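Local coordinates for alginate lyase A1-II' (Sphingomonas sp. A1, PDB 2CWS), which probably depolymerises alginate as a lyase of polysaccharide lyase family 7, this chain being its concanavalin-like beta-sandwich lyase domain, at residues A[67-72]-A[199-204]. Numbering follows the deposited sequence.
Sequences RSELRE and YFKAGN. With SO4 (sulfate ion), chain C; SO4 (sulfate ion), chain B.
R71 lays its guanidinium flat over one face of the Y199 ring, the planes only 5° apart and R71 CZ 3.7 Å from the ring centroid, a stacked cation-pi pair. The bend at chi2 (-68°) turns the R71 chain across the ring. In the guanidinium plane, R71 NH1 donates to E72 O at 2.8 Å, while NE and NH2 grip one sulfate, probably from the crystallisation liquor. With an alanine here, the Y199 face would probably lose its stacked cation and this sulfate two of its donors. Further along the same face, E69 OE1 accepts from R67 NH1 through its syn lone pair; K201 NZ, 2.8 Å from E69 OE1, comes from above the carboxylate plane. The shared anion probably offsets the like charges of R67 and K201. R67 binds a second sulfate, and Q18 takes another bond from K201 NZ. E72 OE1 accepts from F200 N through its anti lone pair, 2.8 Å away and nearly straight at 171°, and also from W83 NE1. The backbones pair as an antiparallel ladder, L70 with A202 hydrogen-bonded. Strand 67-72 lies between strands 15-18 and 197-202, with 106-114 paired to the other edge of 197-202; L70 and F200 pack against the second sheet, on L223 and V225 of strand 215-228.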
# COMPACT_ATOMS: atom_id res chain seq x y z
N ARG A 67 3.62 7.16 7.66
CA ARG A 67 2.98 6.95 6.36
C ARG A 67 1.96 8.04 6.07
O ARG A 67 1.32 8.59 6.97
CB ARG A 67 2.29 5.58 6.29
CG ARG A 67 0.96 5.54 7.07
CD ARG A 67 0.52 4.11 7.25
NE ARG A 67 1.29 3.37 8.27
CZ ARG A 67 1.68 2.12 8.24
NH1 ARG A 67 1.57 1.37 7.13
NH2 ARG A 67 2.24 1.61 9.34
N SER A 68 1.77 8.24 4.77
CA SER A 68 0.54 8.87 4.23
C SER A 68 0.04 7.81 3.24
O SER A 68 0.66 7.65 2.19
CB SER A 68 0.86 10.19 3.55
OG SER A 68 -0.34 10.71 3.01
N GLU A 69 -0.98 7.03 3.63
CA GLU A 69 -1.23 5.77 2.94
C GLU A 69 -2.75 5.49 2.98
O GLU A 69 -3.37 5.65 4.03
CB GLU A 69 -0.42 4.64 3.55
CG GLU A 69 -0.41 3.33 2.76
CD GLU A 69 0.37 2.22 3.44
OE1 GLU A 69 0.33 2.12 4.69
OE2 GLU A 69 1.03 1.43 2.72
N LEU A 70 -3.29 5.05 1.83
CA LEU A 70 -4.66 4.60 1.78
C LEU A 70 -4.77 3.16 2.23
O LEU A 70 -3.89 2.34 1.98
CB LEU A 70 -5.20 4.71 0.33
CG LEU A 70 -5.24 6.08 -0.26
CD1 LEU A 70 -5.61 6.03 -1.73
CD2 LEU A 70 -6.23 7.02 0.51
N ARG A 71 -5.89 2.85 2.87
CA ARG A 71 -6.21 1.54 3.45
C ARG A 71 -7.57 1.15 2.91
O ARG A 71 -8.57 1.89 3.10
CB ARG A 71 -6.21 1.73 4.99
CG ARG A 71 -6.37 0.48 5.86
CD ARG A 71 -7.75 -0.23 5.81
NE ARG A 71 -7.86 -1.06 7.01
CZ ARG A 71 -8.64 -2.12 7.12
NH1 ARG A 71 -9.43 -2.51 6.11
NH2 ARG A 71 -8.61 -2.81 8.27
N GLU A 72 -7.65 0.02 2.21
CA GLU A 72 -8.88 -0.39 1.54
C GLU A 72 -9.96 -0.70 2.55
O GLU A 72 -9.73 -1.41 3.54
CB GLU A 72 -8.62 -1.64 0.70
CG GLU A 72 -9.88 -2.16 0.00
CD GLU A 72 -9.68 -3.55 -0.57
OE1 GLU A 72 -8.70 -4.24 -0.26
OE2 GLU A 72 -10.62 -3.95 -1.36
N TYR A 199 -6.45 -6.81 3.12
CA TYR A 199 -6.89 -5.57 2.51
C TYR A 199 -5.71 -4.95 1.77
O TYR A 199 -4.53 -5.15 2.13
CB TYR A 199 -7.46 -4.59 3.55
CG TYR A 199 -6.53 -4.20 4.65
CD1 TYR A 199 -6.54 -4.90 5.86
CD2 TYR A 199 -5.62 -3.16 4.54
CE1 TYR A 199 -5.71 -4.57 6.90
CE2 TYR A 199 -4.77 -2.82 5.55
CZ TYR A 199 -4.79 -3.54 6.75
OH TYR A 199 -3.94 -3.17 7.76
N PHE A 200 -6.03 -4.21 0.71
CA PHE A 200 -5.01 -3.49 -0.04
C PHE A 200 -4.63 -2.19 0.65
O PHE A 200 -5.43 -1.59 1.40
CB PHE A 200 -5.51 -3.18 -1.45
CG PHE A 200 -5.61 -4.38 -2.37
CD1 PHE A 200 -6.82 -4.83 -2.88
CD2 PHE A 200 -4.44 -5.04 -2.75
CE1 PHE A 200 -6.87 -5.89 -3.75
CE2 PHE A 200 -4.52 -6.12 -3.64
CZ PHE A 200 -5.70 -6.55 -4.14
N LYS A 201 -3.41 -1.70 0.35
CA LYS A 201 -2.98 -0.37 0.73
C LYS A 201 -2.22 0.24 -0.43
O LYS A 201 -1.59 -0.49 -1.22
CB LYS A 201 -2.04 -0.37 1.97
CG LYS A 201 -2.57 -1.17 3.14
CD LYS A 201 -1.85 -0.81 4.45
CE LYS A 201 -2.51 0.42 5.09
NZ LYS A 201 -1.67 0.93 6.21
N ALA A 202 -2.22 1.57 -0.51
CA ALA A 202 -1.44 2.26 -1.55
C ALA A 202 -1.15 3.66 -1.06
O ALA A 202 -2.05 4.36 -0.56
CB ALA A 202 -2.24 2.34 -2.86
N GLY A 203 0.10 4.10 -1.26
CA GLY A 203 0.44 5.48 -0.91
C GLY A 203 1.93 5.60 -0.65
O GLY A 203 2.73 5.28 -1.56
N ASN A 204 2.30 6.07 0.55
CA ASN A 204 3.70 6.44 0.82
C ASN A 204 3.99 6.06 2.26
O ASN A 204 3.71 6.80 3.19
CB ASN A 204 3.86 7.93 0.59
CG ASN A 204 5.23 8.48 0.86
OD1 ASN A 204 5.36 9.77 0.82
ND2 ASN A 204 6.18 7.68 1.17
S SO4 C . -7.11 -0.58 10.73
O1 SO4 C . -6.59 -0.04 9.34
O2 SO4 C . -8.31 0.10 11.04
O3 SO4 C . -7.28 -1.96 10.70
O4 SO4 C . -5.96 -0.22 11.58
S SO4 B . 2.72 -2.12 8.69
O1 SO4 B . 1.90 -1.56 7.46
O2 SO4 B . 2.18 -3.38 9.17
O3 SO4 B . 4.06 -2.36 8.31
O4 SO4 B . 2.67 -1.15 9.78